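Local coordinates for AlgX/AlgJ SGNH hydrolase-like domain-containing protein (PDB 4NZK), which is of unknown function but, as a DHHW-family member of the SGNH hydrolase clan, may act as an esterase-like enzyme on an unidentified substrate, at residues N101-V106 / N139-D144; S87-F92 / N135-V140; T230-T235 / Q246-F251. All blocks are in the same frame, centred on the assembly; numbering follows the deposited sequence. Where two conformers were deposited one is given.

Contacts 1 and 2 form one neighbourhood, their centres about 9 Å apart, and share Asn139 and Val140. Contact 1 pairs strand 101-107 with the short strand 141-142 at one margin of the mixed sheet and is partly buried, resting on parallel backbone bonds and a pair of asparagine amides. Contact 2 lies further out, at the surface, where one asparagine of helix 83-96 grips the backbone that leads into 141-142. Contact 3, partly buried like contact 1, reaches the same sheet at its opposite margin, about 27 Å between centres from contact 1; there histidine and tyrosine side chains, with one backbone bond, hold an irregular loop against strand 229-234.

Contact 1 (N101-V106 / N139-D144); sequences NVFNMV and NVINVD
Ile141 threads its backbone between Val102 and Asn104 in parallel strand fashion: its N donates to Val102 O at 2.8 Å, and its O receives Asn104 N at 2.9 Å. Val143 N then bonds to Asn104 O, continuing the pairing one step on. Phe103 and Ile141 stand side by side on one face of the sheet. In Ile141, CG1 anti to the carbonyl carbon and the chain extended beyond it carry CD1 over the Phe103 ring, 4.0 Å from its centroid and 24° off the normal, a CH-pi contact, while CG2 touches ring atom CD2. Val143 continues this apolar side, its CG1 lying 3.5 Å from SE of selenomethionine Met105. On the other face Asn104 and Asn142 run alongside each other, their amide planes 34° apart. Asn104 ND2 gives a hydrogen bond to Asn142 OD1 at 3.0 Å, somewhat bent at the hydrogen (143°), with the acceptor tilted from the donor's amide plane. Tyr85 OH holds the other end of the buried Asn104 amide, at OD1, which fixes its rotation. An alanine in place of Asn142 would remove the acceptor and is likely to leave Asn104 ND2 without this mate, its amide less restrained and held mainly at the Tyr85 end. A water accepts from Val106 N and lies within hydrogen-bonding distance of Asn142 OD1; another joins Val102 N to Asn139 O ahead of strand 141-142, where the second segment is still loop. Strand 141-142 is an outermost strand of the mixed sheet, and 101-107 is bonded along its other margin to strand 328-334. Phe177 meets the Phe103 ring edge-to-face on one side of the sheet, whereas helices 83-96 and 126-136 cover the side bearing Asn104.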
loop_
_atom_site.group_PDB
_atom_site.type_symbol
_atom_site.label_atom_id
_atom_site.label_comp_id
_atom_site.label_asym_id
_atom_site.label_seq_id
_atom_site.Cartn_x
_atom_site.Cartn_y
_atom_site.Cartn_z
ATOM N N ASN A 101 -3.697 -4.049 19.053
ATOM C CA ASN A 101 -4.628 -4.456 17.981
ATOM C C ASN A 101 -3.867 -4.572 16.693
ATOM O O ASN A 101 -3.100 -3.679 16.357
ATOM C CB ASN A 101 -5.826 -3.504 17.828
ATOM C CG ASN A 101 -6.914 -3.850 18.800
ATOM O OD1 ASN A 101 -7.014 -5.007 19.248
ATOM N ND2 ASN A 101 -7.754 -2.895 19.114
ATOM N N VAL A 102 -4.064 -5.710 16.017
ATOM C CA VAL A 102 -3.381 -5.995 14.748
ATOM C C VAL A 102 -4.463 -6.109 13.681
ATOM O O VAL A 102 -5.473 -6.808 13.877
ATOM C CB VAL A 102 -2.590 -7.291 14.831
ATOM C CG1 VAL A 102 -1.866 -7.592 13.521
ATOM C CG2 VAL A 102 -1.583 -7.216 16.017
ATOM N N PHE A 103 -4.258 -5.359 12.595
ATOM C CA PHE A 103 -5.217 -5.239 11.510
ATOM C C PHE A 103 -4.559 -5.751 10.229
ATOM O O PHE A 103 -3.333 -5.639 10.045
ATOM C CB PHE A 103 -5.589 -3.780 11.267
ATOM C CG PHE A 103 -6.258 -3.070 12.424
ATOM C CD1 PHE A 103 -5.533 -2.597 13.520
ATOM C CD2 PHE A 103 -7.616 -2.836 12.389
ATOM C CE1 PHE A 103 -6.168 -1.883 14.532
ATOM C CE2 PHE A 103 -8.260 -2.147 13.404
ATOM C CZ PHE A 103 -7.535 -1.686 14.483
ATOM N N ASN A 104 -5.380 -6.305 9.352
ATOM C CA ASN A 104 -4.937 -6.798 8.059
ATOM C C ASN A 104 -5.775 -6.130 6.961
ATOM O O ASN A 104 -6.997 -6.133 7.023
ATOM C CB ASN A 104 -5.232 -8.291 7.997
ATOM C CG ASN A 104 -4.958 -8.877 6.636
ATOM O OD1 ASN A 104 -3.849 -8.797 6.151
ATOM N ND2 ASN A 104 -5.991 -9.441 6.002
HETATM N N MSE A 105 -5.096 -5.584 5.958
HETATM C CA MSE A 105 -5.786 -4.996 4.789
HETATM C C MSE A 105 -5.033 -5.335 3.534
HETATM O O MSE A 105 -4.059 -4.672 3.169
HETATM C CB MSE A 105 -6.017 -3.486 4.989
HETATM C CG MSE A 105 -6.957 -2.971 3.861
HETATM SE SE MSE A 105 -7.518 -1.129 4.154
HETATM C CE MSE A 105 -5.786 -0.323 4.214
ATOM N N VAL A 106 -5.466 -6.416 2.891
ATOM C CA VAL A 106 -4.908 -6.871 1.643
ATOM C C VAL A 106 -5.776 -6.327 0.530
ATOM O O VAL A 106 -6.999 -6.503 0.548
ATOM C CB VAL A 106 -4.783 -8.419 1.569
ATOM C CG1 VAL A 106 -4.248 -8.845 0.203
ATOM C CG2 VAL A 106 -3.863 -8.923 2.681
ATOM N N ASN A 139 -7.522 -13.578 15.807
ATOM C CA ASN A 139 -7.387 -12.366 16.601
ATOM C C ASN A 139 -6.672 -11.213 15.877
ATOM O O ASN A 139 -6.015 -10.375 16.475
ATOM C CB ASN A 139 -6.718 -12.649 17.932
ATOM C CG ASN A 139 -7.492 -13.603 18.768
ATOM O OD1 ASN A 139 -8.726 -13.560 18.771
ATOM N ND2 ASN A 139 -6.780 -14.507 19.484
ATOM N N VAL A 140 -6.844 -11.196 14.568
ATOM C CA VAL A 140 -6.380 -10.113 13.710
ATOM C C VAL A 140 -7.629 -9.532 13.058
ATOM O O VAL A 140 -8.446 -10.282 12.513
ATOM C CB VAL A 140 -5.361 -10.589 12.652
ATOM C CG1 VAL A 140 -4.976 -9.492 11.685
ATOM C CG2 VAL A 140 -4.123 -11.104 13.351
ATOM N N ILE A 141 -7.754 -8.215 13.087
ATOM C CA ILE A 141 -8.950 -7.539 12.564
ATOM C C ILE A 141 -8.839 -7.338 11.065
ATOM O O ILE A 141 -7.936 -6.677 10.598
ATOM C CB ILE A 141 -9.096 -6.163 13.242
ATOM C CG1 ILE A 141 -9.223 -6.350 14.760
ATOM C CG2 ILE A 141 -10.261 -5.394 12.660
ATOM C CD1 ILE A 141 -8.992 -5.077 15.528
ATOM N N ASN A 142 -9.765 -7.894 10.313
ATOM C CA ASN A 142 -9.717 -7.775 8.868
ATOM C C ASN A 142 -10.421 -6.506 8.443
ATOM O O ASN A 142 -11.504 -6.223 8.892
ATOM C CB ASN A 142 -10.360 -8.962 8.153
ATOM C CG ASN A 142 -10.105 -8.893 6.658
ATOM O OD1 ASN A 142 -8.946 -8.919 6.233
ATOM N ND2 ASN A 142 -11.150 -8.745 5.873
ATOM N N VAL A 143 -9.789 -5.763 7.547
ATOM C CA VAL A 143 -10.366 -4.549 7.002
ATOM C C VAL A 143 -10.718 -4.830 5.522
ATOM O O VAL A 143 -9.883 -5.309 4.776
ATOM C CB VAL A 143 -9.368 -3.376 7.068
ATOM C CG1 VAL A 143 -9.966 -2.100 6.499
ATOM C CG2 VAL A 143 -8.848 -3.166 8.456
ATOM N N ASP A 144 -11.956 -4.544 5.136
ATOM C CA ASP A 144 -12.427 -4.823 3.788
ATOM C C ASP A 144 -12.105 -3.689 2.818
ATOM O O ASP A 144 -12.978 -2.922 2.378
ATOM C CB ASP A 144 -13.909 -5.146 3.779
ATOM C CG ASP A 144 -14.350 -5.889 2.523
ATOM O OD1 ASP A 144 -13.583 -5.950 1.512
ATOM O OD2 ASP A 144 -15.508 -6.398 2.570
HETATM O O HOH W 1 -5.791 -7.718 17.305
HETATM O O HOH W 2 -8.058 -7.591 3.860
HETATM O O HOH W 3 -9.517 -6.142 1.542
#

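Contact 2 (S87-F92 / N135-V140); sequences SYLNEF and NKLVNV. With EDO (1,2-ethanediol), chain D.
Lys136 offers its backbone O to Asn90 ND2 of helix 83-96 at 2.9 Å. The bond is nearly straight (166° at the hydrogen), and the oxygen lies in the amide plane of Asn90. The lysine side chain leads elsewhere: NZ bonds to Ser132 OG and to O2 of a 1,2-ethanediol, probably left from crystallisation. Leu137 follows with its CA 3.5 Å from Asn90 OD1, and its CD2 crosses to CD2 of Leu89 at 4.0 Å, an apolar contact beside the polar pair. Val138 N closes the polar grip by donating to Asn90 OD1 at 2.8 Å. This donor approaches from above the carbonyl plane, 43° out of it, rather than along a lone pair. One amide thus spans two peptide groups, donating a hydrogen bond to the carbonyl of Lys136 and accepting one from the N-H of Val138, which fixes its flip. CG of Asn90 is anti to its own carbonyl carbon (chi1 -73°), which turns the amide across to segment 135-140. CG2 of Val138 lies 3.8 Å from Asn90 ND2, and a water donates to both Val138 O and Asn90 O, adding a second, bridged link. Val140 ends the walk: CG2 comes to 4.1 Å from Asn90 OD1 and CG1 to 4.3 Å from Leu89 CD2. Leu89, Leu137 and Val140 all touch Asn104 of strand 101-107, so the apolar layer lies between helix and sheet. The arrangement ties the connection from helix 126-136 to strand 141-142 against helix 83-96, on one side of the parallel part of the mixed sheet, consistent with the alpha/beta/alpha layering of SGNH hydrolases.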
loop_
_atom_site.group_PDB
_atom_site.type_symbol
_atom_site.label_atom_id
_atom_site.label_comp_id
_atom_site.label_asym_id
_atom_site.label_seq_id
_atom_site.Cartn_x
_atom_site.Cartn_y
_atom_site.Cartn_z
ATOM N N SER A 87 -0.608 -17.309 8.586
ATOM C CA SER A 87 0.096 -17.930 9.704
ATOM C C SER A 87 1.128 -17.000 10.332
ATOM O O SER A 87 1.293 -16.973 11.552
ATOM C CB SER A 87 0.743 -19.237 9.248
ATOM O OG SER A 87 1.352 -19.930 10.326
ATOM N N TYR A 88 1.825 -16.231 9.511
ATOM C CA TYR A 88 2.806 -15.288 10.015
ATOM C C TYR A 88 2.145 -14.147 10.793
ATOM O O TYR A 88 2.639 -13.715 11.844
ATOM C CB TYR A 88 3.668 -14.740 8.884
ATOM C CG TYR A 88 4.359 -15.791 8.028
ATOM C CD1 TYR A 88 4.651 -17.041 8.524
ATOM C CD2 TYR A 88 4.698 -15.509 6.704
ATOM C CE1 TYR A 88 5.257 -18.006 7.742
ATOM C CE2 TYR A 88 5.316 -16.464 5.915
ATOM C CZ TYR A 88 5.582 -17.708 6.441
ATOM O OH TYR A 88 6.200 -18.673 5.647
ATOM N N LEU A 89 1.075 -13.602 10.253
ATOM C CA LEU A 89 0.322 -12.572 10.984
ATOM C C LEU A 89 -0.176 -13.116 12.310
ATOM O O LEU A 89 -0.132 -12.429 13.323
ATOM C CB LEU A 89 -0.893 -12.045 10.188
ATOM C CG LEU A 89 -0.621 -10.789 9.391
ATOM C CD1 LEU A 89 0.441 -10.961 8.341
ATOM C CD2 LEU A 89 -1.907 -10.327 8.765
ATOM N N ASN A 90 -0.674 -14.350 12.294
ATOM C CA ASN A 90 -1.209 -14.945 13.529
ATOM C C ASN A 90 -0.105 -15.065 14.582
ATOM O O ASN A 90 -0.336 -14.798 15.761
ATOM C CB ASN A 90 -1.822 -16.287 13.252
ATOM C CG ASN A 90 -3.144 -16.164 12.511
ATOM O OD1 ASN A 90 -3.756 -15.082 12.457
ATOM N ND2 ASN A 90 -3.578 -17.280 11.927
ATOM N N GLU A 91 1.083 -15.454 14.134
ATOM C CA GLU A 91 2.236 -15.579 15.026
ATOM C C GLU A 91 2.627 -14.222 15.588
ATOM O O GLU A 91 2.914 -14.098 16.791
ATOM C CB GLU A 91 3.426 -16.202 14.295
ATOM C CG GLU A 91 4.720 -16.210 15.103
ATOM C CD GLU A 91 4.754 -17.262 16.205
ATOM O OE1 GLU A 91 3.828 -18.113 16.268
ATOM O OE2 GLU A 91 5.746 -17.264 16.987
ATOM N N PHE A 92 2.664 -13.210 14.709
ATOM C CA PHE A 92 2.971 -11.883 15.153
ATOM C C PHE A 92 1.986 -11.463 16.242
ATOM O O PHE A 92 2.384 -10.885 17.269
ATOM C CB PHE A 92 2.927 -10.896 13.975
ATOM C CG PHE A 92 3.174 -9.479 14.398
ATOM C CD1 PHE A 92 4.448 -8.988 14.523
ATOM C CD2 PHE A 92 2.121 -8.657 14.682
ATOM C CE1 PHE A 92 4.661 -7.683 14.930
ATOM C CE2 PHE A 92 2.322 -7.371 15.104
ATOM C CZ PHE A 92 3.591 -6.887 15.228
ATOM N N ASN A 135 -10.162 -15.662 6.374
ATOM C CA ASN A 135 -10.729 -16.831 7.015
ATOM C C ASN A 135 -9.711 -17.549 7.883
ATOM O O ASN A 135 -10.096 -18.332 8.748
ATOM C CB ASN A 135 -11.282 -17.795 5.969
ATOM C CG ASN A 135 -12.516 -17.251 5.271
ATOM O OD1 ASN A 135 -13.276 -16.465 5.829
ATOM N ND2 ASN A 135 -12.726 -17.701 4.046
ATOM N N LYS A 136 -8.422 -17.319 7.641
ATOM C CA LYS A 136 -7.362 -18.012 8.369
ATOM C C LYS A 136 -6.788 -17.184 9.507
ATOM O O LYS A 136 -5.941 -17.680 10.292
ATOM C CB LYS A 136 -6.245 -18.389 7.371
ATOM C CG LYS A 136 -6.667 -19.473 6.399
ATOM C CD LYS A 136 -5.750 -19.616 5.203
ATOM C CE LYS A 136 -6.168 -20.754 4.274
ATOM N NZ LYS A 136 -7.567 -20.595 3.725
ATOM N N LEU A 137 -7.238 -15.934 9.645
ATOM C CA LEU A 137 -6.736 -15.052 10.706
ATOM C C LEU A 137 -7.302 -15.416 12.049
ATOM O O LEU A 137 -8.465 -15.821 12.153
ATOM C CB LEU A 137 -7.096 -13.610 10.431
ATOM C CG LEU A 137 -6.432 -13.001 9.213
ATOM C CD1 LEU A 137 -7.042 -11.622 8.975
ATOM C CD2 LEU A 137 -4.915 -12.970 9.309
ATOM N N VAL A 138 -6.472 -15.261 13.086
ATOM C CA VAL A 138 -6.847 -15.499 14.476
ATOM C C VAL A 138 -6.486 -14.244 15.281
ATOM O O VAL A 138 -5.314 -13.879 15.408
ATOM C CB VAL A 138 -6.125 -16.710 15.068
ATOM C CG1 VAL A 138 -6.454 -16.861 16.549
ATOM C CG2 VAL A 138 -6.490 -17.959 14.304
ATOM N N ASN A 139 -7.522 -13.578 15.807
ATOM C CA ASN A 139 -7.387 -12.366 16.601
ATOM C C ASN A 139 -6.672 -11.213 15.877
ATOM O O ASN A 139 -6.015 -10.375 16.475
ATOM C CB ASN A 139 -6.718 -12.649 17.932
ATOM C CG ASN A 139 -7.492 -13.603 18.768
ATOM O OD1 ASN A 139 -8.726 -13.560 18.771
ATOM N ND2 ASN A 139 -6.780 -14.507 19.484
ATOM N N VAL A 140 -6.844 -11.196 14.568
ATOM C CA VAL A 140 -6.380 -10.113 13.710
ATOM C C VAL A 140 -7.629 -9.532 13.058
ATOM O O VAL A 140 -8.446 -10.282 12.513
ATOM C CB VAL A 140 -5.361 -10.589 12.652
ATOM C CG1 VAL A 140 -4.976 -9.492 11.685
ATOM C CG2 VAL A 140 -4.123 -11.104 13.351
HETATM C C1 EDO D . -9.523 -24.378 3.823
HETATM O O1 EDO D . -10.537 -23.652 4.585
HETATM C C2 EDO D . -9.352 -23.780 2.417
HETATM O O2 EDO D . -8.170 -22.930 2.334
HETATM O O HOH W 4 -3.048 -14.967 16.581
#

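Contact 3 (T230-T235 / Q246-F251); sequences TATYYT and QFHSIF
Ala231 exchanges two hydrogen bonds with His248, while in one of its two conformers the preceding Thr230 lies alongside the same histidine. Ala231 N donates to His248 O at 2.9 Å, and Ala231 O accepts from the ring atom ND1 of His248 at 2.7 Å. The carbonyl oxygen sits at the imidazole edge, 6° from the ring plane, and the bond requires a proton on ND1. CG of His248 is anti to the carbonyl carbon (chi1 -61°), which turns the ring edge to that oxygen. His248 CA also approaches Ala231 O, at 3.1 Å, in a CA-H...O contact. The methyl of Ala231 turns in toward the loop and meets CG2 of Ile250.

Strand 229-234 is an outermost strand of the mixed sheet, bonded to strand 270-275 through Thr230, Thr232 and Tyr234. Segment 246-251, part of the loop that connects these two strands, runs roughly at right angles to it over the touching parts and adds no regular strand. Within the loop Ser249 OG accepts from Phe251 N, an ST turn, and also bonds to Tyr229 OH.

Tyr233 meets the loop twice, through a water at its N and through its ring and hydroxyl. The water also lies within hydrogen-bonding distance of Phe247 O, while Tyr233 OH donates to Ser249 O at 2.7 Å, in the carbonyl plane on a lone pair. Its CE1 touches CD2 of Phe247, the two rings meeting obliquely with planes at 38°, and Val271 of the adjoining strand packs against the Tyr233 side chain.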
loop_
_atom_site.group_PDB
_atom_site.type_symbol
_atom_site.label_atom_id
_atom_site.label_comp_id
_atom_site.label_asym_id
_atom_site.label_seq_id
_atom_site.Cartn_x
_atom_site.Cartn_y
_atom_site.Cartn_z
ATOM N N THR A 230 6.047 15.905 12.022
ATOM C CA THR A 230 7.480 15.852 11.761
ATOM C C THR A 230 7.868 14.394 11.521
ATOM O O THR A 230 7.489 13.530 12.301
ATOM C CB THR A 230 8.327 16.353 12.941
ATOM O OG1 THR A 230 7.743 17.532 13.514
ATOM C CG2 THR A 230 9.743 16.612 12.470
ATOM N N ALA A 231 8.560 14.127 10.424
ATOM C CA ALA A 231 9.049 12.785 10.128
ATOM C C ALA A 231 10.535 12.712 10.415
ATOM O O ALA A 231 11.265 13.681 10.144
ATOM C CB ALA A 231 8.757 12.409 8.694
ATOM N N THR A 232 10.976 11.564 10.925
ATOM C CA THR A 232 12.397 11.268 11.160
ATOM C C THR A 232 12.714 9.989 10.392
ATOM O O THR A 232 11.991 8.973 10.503
ATOM C CB THR A 232 12.697 11.137 12.655
ATOM O OG1 THR A 232 12.304 12.361 13.307
ATOM C CG2 THR A 232 14.189 10.881 12.898
ATOM N N TYR A 233 13.791 10.043 9.614
ATOM C CA TYR A 233 14.224 8.936 8.786
ATOM C C TYR A 233 15.307 8.093 9.480
ATOM O O TYR A 233 16.271 8.623 10.038
ATOM C CB TYR A 233 14.698 9.454 7.434
ATOM C CG TYR A 233 13.562 9.912 6.559
ATOM C CD1 TYR A 233 13.037 11.188 6.675
ATOM C CD2 TYR A 233 13.029 9.083 5.575
ATOM C CE1 TYR A 233 11.967 11.594 5.893
ATOM C CE2 TYR A 233 11.994 9.483 4.780
ATOM C CZ TYR A 233 11.455 10.742 4.934
ATOM O OH TYR A 233 10.406 11.134 4.146
ATOM N N TYR A 234 15.088 6.782 9.455
ATOM C CA TYR A 234 15.943 5.805 10.105
ATOM C C TYR A 234 16.390 4.731 9.120
ATOM O O TYR A 234 15.763 4.511 8.071
ATOM C CB TYR A 234 15.187 5.131 11.248
ATOM C CG TYR A 234 14.855 6.000 12.431
ATOM C CD1 TYR A 234 13.728 6.816 12.422
ATOM C CD2 TYR A 234 15.621 5.958 13.592
ATOM C CE1 TYR A 234 13.413 7.609 13.507
ATOM C CE2 TYR A 234 15.299 6.743 14.687
ATOM C CZ TYR A 234 14.200 7.564 14.634
ATOM O OH TYR A 234 13.861 8.343 15.715
ATOM N N THR A 235 17.480 4.065 9.471
ATOM C CA THR A 235 17.924 2.924 8.730
ATOM C C THR A 235 16.993 1.756 9.064
ATOM O O THR A 235 16.157 1.845 9.959
ATOM C CB THR A 235 19.334 2.508 9.158
ATOM O OG1 THR A 235 19.319 2.166 10.558
ATOM C CG2 THR A 235 20.266 3.615 8.946
ATOM N N GLN A 246 18.224 16.749 8.731
ATOM C CA GLN A 246 17.452 17.990 8.582
ATOM C C GLN A 246 16.192 17.859 7.712
ATOM O O GLN A 246 15.543 18.849 7.435
ATOM C CB GLN A 246 18.343 19.117 8.016
ATOM C CG GLN A 246 19.607 19.365 8.826
ATOM C CD GLN A 246 19.319 19.775 10.251
ATOM O OE1 GLN A 246 18.381 20.530 10.519
ATOM N NE2 GLN A 246 20.131 19.287 11.178
ATOM N N PHE A 247 15.848 16.637 7.306
ATOM C CA PHE A 247 14.739 16.429 6.424
ATOM C C PHE A 247 13.575 15.777 7.170
ATOM O O PHE A 247 13.723 14.693 7.723
ATOM C CB PHE A 247 15.152 15.587 5.228
ATOM C CG PHE A 247 14.067 15.476 4.214
ATOM C CD1 PHE A 247 13.720 16.578 3.451
ATOM C CD2 PHE A 247 13.361 14.306 4.051
ATOM C CE1 PHE A 247 12.696 16.508 2.531
ATOM C CE2 PHE A 247 12.335 14.229 3.128
ATOM C CZ PHE A 247 12.003 15.328 2.361
ATOM N N HIS A 248 12.423 16.445 7.181
ATOM C CA HIS A 248 11.329 16.016 8.055
ATOM C C HIS A 248 9.955 15.934 7.404
ATOM O O HIS A 248 8.962 15.808 8.106
ATOM C CB HIS A 248 11.285 16.921 9.301
ATOM C CG HIS A 248 12.540 16.871 10.109
ATOM N ND1 HIS A 248 12.960 15.733 10.762
ATOM C CD2 HIS A 248 13.486 17.809 10.337
ATOM C CE1 HIS A 248 14.113 15.971 11.359
ATOM N NE2 HIS A 248 14.452 17.227 11.121
ATOM N N SER A 249 9.908 15.927 6.086
ATOM C CA SER A 249 8.665 15.743 5.342
ATOM C C SER A 249 8.566 14.302 4.873
ATOM O O SER A 249 9.573 13.621 4.709
ATOM C CB SER A 249 8.637 16.644 4.103
ATOM O OG SER A 249 7.437 16.466 3.369
ATOM N N ILE A 250 7.334 13.823 4.700
ATOM C CA ILE A 250 7.133 12.529 4.034
ATOM C C ILE A 250 7.012 12.680 2.530
ATOM O O ILE A 250 6.863 11.685 1.843
ATOM C CB ILE A 250 5.927 11.720 4.569
ATOM C CG1 ILE A 250 4.635 12.472 4.297
ATOM C CG2 ILE A 250 6.152 11.352 6.022
ATOM C CD1 ILE A 250 3.434 11.618 4.630
ATOM N N PHE A 251 6.995 13.907 2.012
ATOM C CA PHE A 251 6.880 14.152 0.572
ATOM C C PHE A 251 8.224 14.554 0.040
ATOM O O PHE A 251 8.779 15.571 0.469
ATOM C CB PHE A 251 5.807 15.223 0.264
ATOM C CG PHE A 251 4.462 14.874 0.833
ATOM C CD1 PHE A 251 3.603 14.030 0.155
ATOM C CD2 PHE A 251 4.076 15.355 2.066
ATOM C CE1 PHE A 251 2.365 13.666 0.704
ATOM C CE2 PHE A 251 2.868 14.985 2.634
ATOM C CZ PHE A 251 1.991 14.146 1.933
HETATM O O HOH W 5 14.992 12.709 9.320
#